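Side-chain contacts in aerobactin synthase IucC (Klebsiella pneumoniae, PDB 6CN7), which probably catalyses the last step of aerobactin synthesis, an ATP-dependent joining of a second N-acetyl-N-hydroxylysine to the citryl intermediate: residues R116-S119 with A120-I124; T310-T313 with L314-G318; H480-T484 with G485-T489; P496-A499 with R500-V503. The protein carries 5 engineered substitutions. All coordinates share one frame; numbering follows the deposited sequence.

Interaction 1: R116-S119 with A120-I124; sequences RGLS and ASDLI
S119 and D122 form a capping box at the start of helix 120-124, with S119 as the N-cap. Three hydrogen bonds make up the polar part. D122 N donates to S119 OG over 3.1 Å in a nearly straight bond (N-H...O 170°). The first torsion of S119 (65°) sets OG between its own backbone N and carbonyl carbon, which turns the hydroxyl over the first turn. The return bond, from S119 N to D122 OD2, is weak at 3.4 Å. D122 thus gives its backbone N-H to the serine and offers its carboxylate back to the serine N-H. The third bond, L123 N to S119 O at 2.8 Å, starts the regular helical pattern.

The apolar part joins the residues flanking the box. L118 CB lies 3.9 Å from L123 CD2, and L118 CD1 is 4.0 Å from the same methyl. The two leucine side chains cross at about a right angle. This pairing of the residue before the N-cap with the fourth one after it is a hydrophobic staple.

The capped helix follows helix 91-114 after a short loop. D377 accepts from A120 N. A120 and I124 pack on A386, I124 also on Y387, and L123 on L383, all of helix 383-391, while R116 reaches back to a salt bridge with D7 of helix 4-25.

Interaction 2: T310-T313 with L314-G318; sequences TDAT and LKQSG
D311 caps the first turn of helix 312-317 through L314. It is an N-cap aspartate, placed at the joint where helix 291-310 ends and the short helix begins. Its side chain can be followed outward. CB is 3.7 Å from L314 CD1, so the root of the aspartate already packs on the leucine. CG of D311 lies 3.9 Å from L314 CG, and the two side chains cross at a slant. CG stands anti to the backbone N (chi1 -173°), and this swings the carboxylate forward over the new turn. There OD1 accepts from L314 N over 2.9 Å. It uses its anti lone pair, the one away from OD2, and the N-H...O angle is 153°.

OD2 turns to other parts of the chain. It forms a salt bridge with R416 and hydrogen bonds with H412 and Y417, all on helix 395-417. The carboxylate is therefore held at both oxygens, and its rotation is probably well fixed. The nearby arginine probably favours the charged form.

L314 is buried against P409 and H412 of helix 395-417 and V307 and F308 of helix 291-310. T313 OG1 is hydrogen-bonded to H523 NE2.

The backbone takes over after the cap. K315 N donates to D311 O at 2.7 Å and Q316 N to A312 O at 2.8 Å. The root of the Q316 side chain rests on the same oxygen, CG lying 3.1 Å from A312 O, and the chain runs on extended. At the far end S317 OG donates to L314 O over 2.9 Å, and the same OG accepts from A319 N.

Interaction 3: H480-T484 with G485-T489; sequences HDLQT and GHFVT
G485 opens the second segment by donating from N to H480 O at 2.7 Å. The bond spans five residues, not four. It runs nearly straight out from the carbonyl, at a C=O...N angle of 170°. G485 CA also makes a CH...O contact with D481 O at 3.5 Å.

H486 is next. Its N bonds to L482 O at 3.2 Å, but from above the carbonyl plane and not on a lone pair. Its side chain lies beside that of L482 and points the same way, with CB 4.0 Å from L482 CD1. CG is anti to the backbone N (chi1 -170°), and the ring carries ND1 out to A423 O. H486 also packs on V406 and V407 of helix 395-417.

F487 N is the second donor to L482 O, from the same face of the carbonyl plane. The phenyl ring then sits over this oxygen, which lies 3.6 Å above one ring face and toward the rim. F487 and V488 also pack on W57.

V488 N donates to Q483 O at 2.8 Å, again over five residues, and V488 CG2 is 3.4 Å from the same oxygen. T489 OG1 is modelled only 2.5 Å from T484 O, a distance too short to be relied on.

Bonds from residue i+5 back to residue i, repeated three times, mark a pi-type turn within an alpha helix, here helix 475-499.

Interaction 4: P496-A499 with R500-V503; sequences PLMA and RLGV
The C-terminal end of helix 475-499 unwinds where M498 meets L501 and V503. R500 N still bonds to P496 O at 3.2 Å, in the helical i+4 pattern. M498 O then takes two donors from opposite faces of its carbonyl plane. L501 N comes to 2.7 Å and V503 N to 3.1 Å. Both donors stand well out of the plane, off the lone pairs. The V503 bond is nearly straight, at an N-H...O angle of 163°.

A bond spanning five residues, closed over a glycine of positive phi (G502), is the main feature of a Schellman motif. The companion pair, G502 N and A499 O, is long here at 3.6 Å, so the match is partial. A type I beta turn runs from A499 to G502 inside it.

Apolar contacts join the same residues. M498 bends at chi2 (-62°) and again at chi3, which brings its CE methyl to 3.5 Å from L501 CD1. M498 CB also lies 4.3 Å from CB of V503, the residue after the glycine. M498 is buried against I384 and I388 of helix 383-391, L399 of helix 395-417 and F508 of helix 505-521.

R500 runs alongside L497 and points the same way. A bend at chi3 turns its guanidinium to the leucine, with NH2 3.2 Å from L497 CD2, a tight approach. Both side chains also touch P382.

All four interactions are local and follow in series, so none nests in or crosses another. Interaction 1 ends the loop after helix 91-114 and starts helix 120-124. Interaction 2 marks the joint between helices 291-310 and 312-317. Interactions 3 and 4 lie on helix 475-499, one in its body and one at its C-terminal end before helix 505-521, with centres about 21 Å apart. Two helices link them. Helix 383-391 receives side chains from interactions 1 and 4, whose nearest atoms are still about 9 Å apart. Helix 395-417 is packed against by interaction 4 near its start and by interactions 2 and 3 on neighbouring turns of its later part.

Interaction 1: R116-S119 with A120-I124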
ATOM      1  N   ARG A 116     -25.078 -19.194   0.926  1.00 52.10           N
ATOM      2  CA  ARG A 116     -26.367 -19.396   0.279  1.00 53.53           C
ATOM      3  C   ARG A 116     -26.686 -20.881   0.149  1.00 54.96           C
ATOM      4  O   ARG A 116     -25.802 -21.715  -0.064  1.00 56.00           O
ATOM      5  CB  ARG A 116     -26.385 -18.742  -1.102  1.00 53.80           C
ATOM      6  CG  ARG A 116     -27.592 -17.845  -1.321  1.00 55.51           C
ATOM      7  CD  ARG A 116     -27.739 -17.431  -2.776  1.00 60.54           C
ATOM      8  NE  ARG A 116     -26.884 -16.299  -3.124  1.00 64.25           N
ATOM      9  CZ  ARG A 116     -27.175 -15.031  -2.855  1.00 63.33           C
ATOM     10  NH1 ARG A 116     -28.298 -14.718  -2.221  1.00 62.84           N
ATOM     11  NH2 ARG A 116     -26.336 -14.069  -3.214  1.00 62.61           N
ATOM     12  N   GLY A 117     -27.974 -21.198   0.276  1.00 62.49           N
ATOM     13  CA  GLY A 117     -28.452 -22.565   0.227  1.00 60.16           C
ATOM     14  C   GLY A 117     -28.002 -23.459   1.362  1.00 60.41           C
ATOM     15  O   GLY A 117     -28.248 -24.667   1.311  1.00 62.97           O
ATOM     16  N   LEU A 118     -27.373 -22.908   2.396  1.00 59.66           N
ATOM     17  CA  LEU A 118     -26.801 -23.697   3.479  1.00 56.64           C
ATOM     18  C   LEU A 118     -27.674 -23.564   4.718  1.00 54.41           C
ATOM     19  O   LEU A 118     -27.851 -22.460   5.246  1.00 59.20           O
ATOM     20  CB  LEU A 118     -25.371 -23.251   3.775  1.00 56.75           C
ATOM     21  CG  LEU A 118     -24.396 -23.415   2.605  1.00 56.86           C
ATOM     22  CD1 LEU A 118     -23.002 -22.970   3.000  1.00 56.09           C
ATOM     23  CD2 LEU A 118     -24.365 -24.853   2.111  1.00 58.45           C
ATOM     24  N   SER A 119     -28.213 -24.692   5.174  1.00 54.09           N
ATOM     25  CA  SER A 119     -28.984 -24.750   6.404  1.00 53.49           C
ATOM     26  C   SER A 119     -28.055 -24.679   7.613  1.00 53.91           C
ATOM     27  O   SER A 119     -26.828 -24.757   7.500  1.00 51.20           O
ATOM     28  CB  SER A 119     -29.810 -26.036   6.451  1.00 52.53           C
ATOM     29  OG  SER A 119     -28.971 -27.176   6.519  1.00 58.68           O
ATOM     30  N   ALA A 120     -28.661 -24.530   8.792  1.00 55.21           N
ATOM     31  CA  ALA A 120     -27.878 -24.543  10.023  1.00 53.17           C
ATOM     32  C   ALA A 120     -27.132 -25.860  10.180  1.00 52.26           C
ATOM     33  O   ALA A 120     -25.966 -25.877  10.591  1.00 51.57           O
ATOM     34  CB  ALA A 120     -28.789 -24.295  11.224  1.00 52.41           C
ATOM     35  N   SER A 121     -27.787 -26.976   9.854  1.00 57.80           N
ATOM     36  CA  SER A 121     -27.117 -28.273   9.901  1.00 59.87           C
ATOM     37  C   SER A 121     -25.942 -28.310   8.932  1.00 59.33           C
ATOM     38  O   SER A 121     -24.847 -28.763   9.281  1.00 58.52           O
ATOM     39  CB  SER A 121     -28.115 -29.387   9.587  1.00 62.90           C
ATOM     40  OG  SER A 121     -29.177 -29.400  10.526  1.00 66.73           O
ATOM     41  N   ASP A 122     -26.154 -27.835   7.703  1.00 60.13           N
ATOM     42  CA  ASP A 122     -25.047 -27.704   6.761  1.00 58.60           C
ATOM     43  C   ASP A 122     -23.915 -26.885   7.370  1.00 57.52           C
ATOM     44  O   ASP A 122     -22.744 -27.270   7.297  1.00 53.44           O
ATOM     45  CB  ASP A 122     -25.533 -27.055   5.462  1.00 61.21           C
ATOM     46  CG  ASP A 122     -26.423 -27.971   4.647  1.00 66.72           C
ATOM     47  OD1 ASP A 122     -26.528 -29.165   4.997  1.00 69.20           O
ATOM     48  OD2 ASP A 122     -27.017 -27.497   3.652  1.00 66.35           O
ATOM     49  N   LEU A 123     -24.254 -25.758   7.999  1.00 57.92           N
ATOM     50  CA  LEU A 123     -23.227 -24.819   8.440  1.00 53.14           C
ATOM     51  C   LEU A 123     -22.366 -25.407   9.557  1.00 52.31           C
ATOM     52  O   LEU A 123     -21.157 -25.157   9.609  1.00 53.37           O
ATOM     53  CB  LEU A 123     -23.867 -23.504   8.882  1.00 49.29           C
ATOM     54  CG  LEU A 123     -24.358 -22.639   7.716  1.00 47.99           C
ATOM     55  CD1 LEU A 123     -25.196 -21.478   8.217  1.00 47.36           C
ATOM     56  CD2 LEU A 123     -23.193 -22.120   6.869  1.00 46.27           C
ATOM     57  N   ILE A 124     -22.964 -26.184  10.465  1.00 52.39           N
ATOM     58  CA  ILE A 124     -22.186 -26.768  11.558  1.00 51.81           C
ATOM     59  C   ILE A 124     -21.362 -27.969  11.120  1.00 50.87           C
ATOM     60  O   ILE A 124     -20.521 -28.444  11.895  1.00 53.45           O
ATOM     61  CB  ILE A 124     -23.091 -27.173  12.737  1.00 54.76           C
ATOM     62  CG1 ILE A 124     -24.148 -28.191  12.289  1.00 57.00           C
ATOM     63  CG2 ILE A 124     -23.744 -25.935  13.338  1.00 56.75           C
ATOM     64  CD1 ILE A 124     -24.963 -28.768  13.429  1.00 55.82           C
TER

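Interaction 2: T310-T313 with L314-G318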
ATOM      1  N   THR A 310      -3.772 -27.633  38.631  1.00 71.48           N
ATOM      2  CA  THR A 310      -3.822 -27.890  40.067  1.00 76.83           C
ATOM      3  C   THR A 310      -5.235 -27.725  40.613  1.00 75.62           C
ATOM      4  O   THR A 310      -5.754 -28.617  41.294  1.00 80.48           O
ATOM      5  CB  THR A 310      -2.857 -26.948  40.793  1.00 82.06           C
ATOM      6  OG1 THR A 310      -1.514 -27.222  40.376  1.00 84.95           O
ATOM      7  CG2 THR A 310      -2.959 -27.110  42.308  1.00 85.06           C
ATOM      8  N   ASP A 311      -5.866 -26.590  40.327  1.00 68.69           N
ATOM      9  CA  ASP A 311      -7.171 -26.286  40.893  1.00 60.79           C
ATOM     10  C   ASP A 311      -8.198 -27.335  40.480  1.00 53.79           C
ATOM     11  O   ASP A 311      -8.402 -27.586  39.289  1.00 52.27           O
ATOM     12  CB  ASP A 311      -7.615 -24.901  40.436  1.00 63.73           C
ATOM     13  CG  ASP A 311      -8.889 -24.452  41.109  1.00 64.08           C
ATOM     14  OD1 ASP A 311      -9.978 -24.787  40.600  1.00 65.84           O
ATOM     15  OD2 ASP A 311      -8.806 -23.773  42.153  1.00 65.02           O
ATOM     16  N   ALA A 312      -8.857 -27.937  41.472  1.00 56.76           N
ATOM     17  CA  ALA A 312      -9.802 -29.014  41.190  1.00 58.63           C
ATOM     18  C   ALA A 312     -11.024 -28.504  40.438  1.00 55.76           C
ATOM     19  O   ALA A 312     -11.511 -29.166  39.515  1.00 59.04           O
ATOM     20  CB  ALA A 312     -10.222 -29.700  42.489  1.00 60.15           C
ATOM     21  N   THR A 313     -11.541 -27.336  40.822  1.00 51.72           N
ATOM     22  CA  THR A 313     -12.699 -26.778  40.131  1.00 48.30           C
ATOM     23  C   THR A 313     -12.398 -26.544  38.656  1.00 51.51           C
ATOM     24  O   THR A 313     -13.241 -26.811  37.791  1.00 56.36           O
ATOM     25  CB  THR A 313     -13.131 -25.474  40.803  1.00 48.26           C
ATOM     26  OG1 THR A 313     -13.461 -25.731  42.172  1.00 55.80           O
ATOM     27  CG2 THR A 313     -14.341 -24.869  40.103  1.00 45.44           C
ATOM     28  N   LEU A 314     -11.201 -26.041  38.348  1.00 51.36           N
ATOM     29  CA  LEU A 314     -10.818 -25.818  36.959  1.00 51.45           C
ATOM     30  C   LEU A 314     -10.438 -27.119  36.264  1.00 53.44           C
ATOM     31  O   LEU A 314     -10.686 -27.271  35.064  1.00 51.88           O
ATOM     32  CB  LEU A 314      -9.661 -24.820  36.894  1.00 49.92           C
ATOM     33  CG  LEU A 314      -9.980 -23.461  37.521  1.00 53.97           C
ATOM     34  CD1 LEU A 314      -8.728 -22.624  37.689  1.00 51.80           C
ATOM     35  CD2 LEU A 314     -11.010 -22.711  36.684  1.00 53.84           C
ATOM     36  N   LYS A 315      -9.837 -28.058  36.998  1.00 54.10           N
ATOM     37  CA  LYS A 315      -9.584 -29.385  36.443  1.00 58.65           C
ATOM     38  C   LYS A 315     -10.889 -30.058  36.035  1.00 58.18           C
ATOM     39  O   LYS A 315     -10.985 -30.647  34.952  1.00 63.31           O
ATOM     40  CB  LYS A 315      -8.830 -30.232  37.470  1.00 61.07           C
ATOM     41  CG  LYS A 315      -8.250 -31.541  36.953  1.00 66.53           C
ATOM     42  CD  LYS A 315      -7.368 -32.181  38.024  1.00 72.69           C
ATOM     43  CE  LYS A 315      -6.806 -33.524  37.585  1.00 78.07           C
ATOM     44  NZ  LYS A 315      -5.909 -34.110  38.623  1.00 85.15           N
ATOM     45  N   GLN A 316     -11.914 -29.963  36.886  1.00 53.89           N
ATOM     46  CA  GLN A 316     -13.178 -30.644  36.620  1.00 54.37           C
ATOM     47  C   GLN A 316     -13.943 -30.006  35.467  1.00 52.57           C
ATOM     48  O   GLN A 316     -14.716 -30.691  34.789  1.00 54.65           O
ATOM     49  CB  GLN A 316     -14.033 -30.655  37.887  1.00 53.96           C
ATOM     50  CG  GLN A 316     -13.455 -31.523  38.995  1.00 57.60           C
ATOM     51  CD  GLN A 316     -14.118 -31.285  40.337  1.00 61.30           C
ATOM     52  OE1 GLN A 316     -14.956 -30.395  40.480  1.00 67.63           O
ATOM     53  NE2 GLN A 316     -13.743 -32.081  41.329  1.00 62.57           N
ATOM     54  N   SER A 317     -13.751 -28.708  35.226  1.00 48.83           N
ATOM     55  CA  SER A 317     -14.456 -28.054  34.130  1.00 48.90           C
ATOM     56  C   SER A 317     -13.909 -28.459  32.770  1.00 49.66           C
ATOM     57  O   SER A 317     -14.615 -28.314  31.768  1.00 49.36           O
ATOM     58  CB  SER A 317     -14.375 -26.536  34.270  1.00 50.18           C
ATOM     59  OG  SER A 317     -13.072 -26.065  33.964  1.00 48.83           O
ATOM     60  N   GLY A 318     -12.675 -28.958  32.714  1.00 54.68           N
ATOM     61  CA  GLY A 318     -12.043 -29.304  31.460  1.00 53.93           C
ATOM     62  C   GLY A 318     -11.360 -28.155  30.751  1.00 52.64           C
ATOM     63  O   GLY A 318     -10.751 -28.378  29.699  1.00 53.90           O
TER

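Interaction 3: H480-T484 with G485-T489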
ATOM      1  N   HIS A 480     -16.864  -6.152  35.093  1.00 68.24           N
ATOM      2  CA  HIS A 480     -17.289  -5.818  33.736  1.00 70.10           C
ATOM      3  C   HIS A 480     -16.621  -6.722  32.707  1.00 70.08           C
ATOM      4  O   HIS A 480     -17.242  -7.105  31.709  1.00 65.41           O
ATOM      5  CB  HIS A 480     -16.994  -4.350  33.444  1.00 73.07           C
ATOM      6  CG  HIS A 480     -17.813  -3.405  34.265  1.00 78.30           C
ATOM      7  ND1 HIS A 480     -19.128  -3.116  33.975  1.00 78.73           N
ATOM      8  CD2 HIS A 480     -17.510  -2.699  35.380  1.00 78.78           C
ATOM      9  CE1 HIS A 480     -19.598  -2.267  34.869  1.00 79.25           C
ATOM     10  NE2 HIS A 480     -18.636  -1.998  35.734  1.00 80.09           N
ATOM     11  N   ASP A 481     -15.351  -7.071  32.928  1.00 73.66           N
ATOM     12  CA  ASP A 481     -14.687  -8.028  32.049  1.00 80.22           C
ATOM     13  C   ASP A 481     -15.523  -9.289  31.876  1.00 81.01           C
ATOM     14  O   ASP A 481     -15.404  -9.981  30.857  1.00 83.47           O
ATOM     15  CB  ASP A 481     -13.298  -8.385  32.599  1.00 86.82           C
ATOM     16  CG  ASP A 481     -12.164  -7.787  31.774  1.00 89.72           C
ATOM     17  OD1 ASP A 481     -12.446  -7.074  30.789  1.00 89.04           O
ATOM     18  OD2 ASP A 481     -10.983  -8.035  32.111  1.00 89.89           O
ATOM     19  N   LEU A 482     -16.373  -9.600  32.852  1.00 76.67           N
ATOM     20  CA  LEU A 482     -17.259 -10.756  32.787  1.00 69.54           C
ATOM     21  C   LEU A 482     -18.713 -10.386  32.545  1.00 61.94           C
ATOM     22  O   LEU A 482     -19.402 -11.088  31.803  1.00 61.65           O
ATOM     23  CB  LEU A 482     -17.155 -11.572  34.082  1.00 69.98           C
ATOM     24  CG  LEU A 482     -17.920 -12.899  34.102  1.00 71.38           C
ATOM     25  CD1 LEU A 482     -17.490 -13.804  32.953  1.00 70.72           C
ATOM     26  CD2 LEU A 482     -17.722 -13.605  35.433  1.00 72.73           C
ATOM     27  N   GLN A 483     -19.207  -9.307  33.157  1.00 58.18           N
ATOM     28  CA  GLN A 483     -20.566  -8.852  32.879  1.00 54.74           C
ATOM     29  C   GLN A 483     -20.654  -8.235  31.492  1.00 52.55           C
ATOM     30  O   GLN A 483     -21.348  -8.747  30.606  1.00 53.44           O
ATOM     31  CB  GLN A 483     -21.013  -7.838  33.933  1.00 55.83           C
ATOM     32  CG  GLN A 483     -21.588  -8.449  35.188  1.00 57.92           C
ATOM     33  CD  GLN A 483     -22.134  -7.402  36.136  1.00 59.19           C
ATOM     34  OE1 GLN A 483     -21.734  -6.240  36.090  1.00 61.54           O
ATOM     35  NE2 GLN A 483     -23.060  -7.806  36.997  1.00 62.94           N
ATOM     36  N   THR A 484     -19.952  -7.121  31.286  1.00 52.07           N
ATOM     37  CA  THR A 484     -19.968  -6.464  29.985  1.00 52.80           C
ATOM     38  C   THR A 484     -19.278  -7.321  28.930  1.00 55.89           C
ATOM     39  O   THR A 484     -19.746  -7.411  27.789  1.00 61.35           O
ATOM     40  CB  THR A 484     -19.296  -5.093  30.085  1.00 48.93           C
ATOM     41  OG1 THR A 484     -19.915  -4.325  31.125  1.00 53.46           O
ATOM     42  CG2 THR A 484     -19.412  -4.337  28.771  1.00 46.20           C
ATOM     43  N   GLY A 485     -18.173  -7.971  29.299  1.00 53.70           N
ATOM     44  CA  GLY A 485     -17.368  -8.669  28.310  1.00 54.84           C
ATOM     45  C   GLY A 485     -18.011  -9.944  27.800  1.00 57.30           C
ATOM     46  O   GLY A 485     -17.945 -10.244  26.604  1.00 61.93           O
ATOM     47  N   HIS A 486     -18.627 -10.721  28.690  1.00 52.41           N
ATOM     48  CA  HIS A 486     -19.238 -11.988  28.301  1.00 51.12           C
ATOM     49  C   HIS A 486     -20.759 -11.936  28.280  1.00 49.73           C
ATOM     50  O   HIS A 486     -21.374 -12.368  27.302  1.00 51.37           O
ATOM     51  CB  HIS A 486     -18.779 -13.119  29.235  1.00 52.67           C
ATOM     52  CG  HIS A 486     -19.183 -14.480  28.762  1.00 52.68           C
ATOM     53  ND1 HIS A 486     -18.623 -15.078  27.653  1.00 51.81           N
ATOM     54  CD2 HIS A 486     -20.109 -15.350  29.231  1.00 51.76           C
ATOM     55  CE1 HIS A 486     -19.177 -16.264  27.467  1.00 48.39           C
ATOM     56  NE2 HIS A 486     -20.083 -16.452  28.409  1.00 49.25           N
ATOM     57  N   PHE A 487     -21.394 -11.420  29.333  1.00 47.30           N
ATOM     58  CA  PHE A 487     -22.853 -11.434  29.372  1.00 47.02           C
ATOM     59  C   PHE A 487     -23.439 -10.445  28.371  1.00 47.08           C
ATOM     60  O   PHE A 487     -24.296 -10.805  27.556  1.00 45.34           O
ATOM     61  CB  PHE A 487     -23.354 -11.127  30.787  1.00 47.48           C
ATOM     62  CG  PHE A 487     -22.934 -12.135  31.825  1.00 45.88           C
ATOM     63  CD1 PHE A 487     -22.293 -13.314  31.471  1.00 42.11           C
ATOM     64  CD2 PHE A 487     -23.194 -11.901  33.165  1.00 48.75           C
ATOM     65  CE1 PHE A 487     -21.917 -14.231  32.435  1.00 48.11           C
ATOM     66  CE2 PHE A 487     -22.822 -12.816  34.131  1.00 49.19           C
ATOM     67  CZ  PHE A 487     -22.183 -13.980  33.765  1.00 48.61           C
ATOM     68  N   VAL A 488     -22.983  -9.193  28.410  1.00 50.04           N
ATOM     69  CA  VAL A 488     -23.568  -8.167  27.552  1.00 47.61           C
ATOM     70  C   VAL A 488     -23.106  -8.320  26.108  1.00 47.55           C
ATOM     71  O   VAL A 488     -23.847  -7.979  25.180  1.00 48.99           O
ATOM     72  CB  VAL A 488     -23.230  -6.766  28.091  1.00 48.64           C
ATOM     73  CG1 VAL A 488     -23.801  -5.681  27.180  1.00 51.04           C
ATOM     74  CG2 VAL A 488     -23.761  -6.595  29.504  1.00 47.38           C
ATOM     75  N   THR A 489     -21.892  -8.819  25.888  1.00 47.26           N
ATOM     76  CA  THR A 489     -21.317  -8.865  24.552  1.00 49.31           C
ATOM     77  C   THR A 489     -21.432 -10.236  23.893  1.00 44.41           C
ATOM     78  O   THR A 489     -21.112 -10.359  22.707  1.00 49.87           O
ATOM     79  CB  THR A 489     -19.841  -8.435  24.605  1.00 56.60           C
ATOM     80  OG1 THR A 489     -19.733  -7.186  25.300  1.00 49.71           O
ATOM     81  CG2 THR A 489     -19.260  -8.259  23.202  1.00 61.75           C
TER

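Interaction 4: P496-A499 with R500-V503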
ATOM      1  N   PRO A 496     -31.749 -14.338  22.608  1.00 47.42           N
ATOM      2  CA  PRO A 496     -32.891 -14.142  21.697  1.00 46.67           C
ATOM      3  C   PRO A 496     -33.117 -15.319  20.768  1.00 45.90           C
ATOM      4  O   PRO A 496     -34.270 -15.625  20.436  1.00 44.05           O
ATOM      5  CB  PRO A 496     -32.510 -12.876  20.919  1.00 41.88           C
ATOM      6  CG  PRO A 496     -31.492 -12.193  21.763  1.00 45.25           C
ATOM      7  CD  PRO A 496     -30.726 -13.295  22.419  1.00 46.53           C
ATOM      8  N   LEU A 497     -32.049 -15.983  20.327  1.00 45.74           N
ATOM      9  CA  LEU A 497     -32.208 -17.150  19.468  1.00 44.97           C
ATOM     10  C   LEU A 497     -32.810 -18.319  20.238  1.00 48.14           C
ATOM     11  O   LEU A 497     -33.637 -19.065  19.701  1.00 50.55           O
ATOM     12  CB  LEU A 497     -30.858 -17.530  18.860  1.00 43.83           C
ATOM     13  CG  LEU A 497     -30.173 -16.405  18.078  1.00 47.89           C
ATOM     14  CD1 LEU A 497     -28.810 -16.848  17.565  1.00 48.17           C
ATOM     15  CD2 LEU A 497     -31.045 -15.930  16.923  1.00 48.68           C
ATOM     16  N   MET A 498     -32.413 -18.490  21.503  1.00 47.14           N
ATOM     17  CA  MET A 498     -33.041 -19.506  22.342  1.00 46.14           C
ATOM     18  C   MET A 498     -34.514 -19.197  22.563  1.00 46.95           C
ATOM     19  O   MET A 498     -35.355 -20.105  22.547  1.00 48.62           O
ATOM     20  CB  MET A 498     -32.314 -19.605  23.685  1.00 42.75           C
ATOM     21  CG  MET A 498     -31.036 -20.417  23.648  1.00 49.12           C
ATOM     22  SD  MET A 498     -31.354 -22.137  23.202  1.00 58.07           S
ATOM     23  CE  MET A 498     -30.730 -22.111  21.547  1.00 55.24           C
ATOM     24  N   ALA A 499     -34.847 -17.922  22.786  1.00 45.35           N
ATOM     25  CA  ALA A 499     -36.247 -17.540  22.936  1.00 48.43           C
ATOM     26  C   ALA A 499     -37.066 -17.974  21.732  1.00 51.56           C
ATOM     27  O   ALA A 499     -38.251 -18.297  21.868  1.00 56.11           O
ATOM     28  CB  ALA A 499     -36.359 -16.030  23.140  1.00 45.78           C
ATOM     29  N   ARG A 500     -36.452 -17.997  20.551  1.00 56.25           N
ATOM     30  CA  ARG A 500     -37.114 -18.480  19.348  1.00 60.55           C
ATOM     31  C   ARG A 500     -37.222 -19.998  19.308  1.00 60.84           C
ATOM     32  O   ARG A 500     -37.975 -20.527  18.484  1.00 67.94           O
ATOM     33  CB  ARG A 500     -36.355 -17.987  18.116  1.00 59.78           C
ATOM     34  CG  ARG A 500     -37.210 -17.824  16.882  1.00 63.23           C
ATOM     35  CD  ARG A 500     -36.344 -17.686  15.649  1.00 64.28           C
ATOM     36  NE  ARG A 500     -35.435 -16.546  15.739  1.00 59.58           N
ATOM     37  CZ  ARG A 500     -34.373 -16.379  14.959  1.00 59.93           C
ATOM     38  NH1 ARG A 500     -34.077 -17.282  14.034  1.00 62.11           N
ATOM     39  NH2 ARG A 500     -33.602 -15.310  15.104  1.00 62.51           N
ATOM     40  N   LEU A 501     -36.491 -20.708  20.170  1.00 58.93           N
ATOM     41  CA  LEU A 501     -36.533 -22.164  20.231  1.00 56.44           C
ATOM     42  C   LEU A 501     -37.215 -22.670  21.498  1.00 57.25           C
ATOM     43  O   LEU A 501     -36.966 -23.804  21.921  1.00 59.28           O
ATOM     44  CB  LEU A 501     -35.118 -22.736  20.129  1.00 56.86           C
ATOM     45  CG  LEU A 501     -34.360 -22.440  18.830  1.00 58.04           C
ATOM     46  CD1 LEU A 501     -32.927 -22.909  18.941  1.00 55.62           C
ATOM     47  CD2 LEU A 501     -35.035 -23.093  17.635  1.00 57.06           C
ATOM     48  N   GLY A 502     -38.063 -21.852  22.117  1.00 57.90           N
ATOM     49  CA  GLY A 502     -38.880 -22.298  23.227  1.00 60.04           C
ATOM     50  C   GLY A 502     -38.308 -22.071  24.610  1.00 63.79           C
ATOM     51  O   GLY A 502     -38.910 -22.533  25.588  1.00 67.36           O
ATOM     52  N   VAL A 503     -37.180 -21.385  24.731  1.00 58.85           N
ATOM     53  CA  VAL A 503     -36.579 -21.068  26.019  1.00 53.44           C
ATOM     54  C   VAL A 503     -36.577 -19.553  26.182  1.00 49.95           C
ATOM     55  O   VAL A 503     -35.697 -18.864  25.663  1.00 48.40           O
ATOM     56  CB  VAL A 503     -35.153 -21.636  26.135  1.00 54.53           C
ATOM     57  CG1 VAL A 503     -34.537 -21.263  27.482  1.00 52.16           C
ATOM     58  CG2 VAL A 503     -35.170 -23.145  25.961  1.00 40.42           C
TER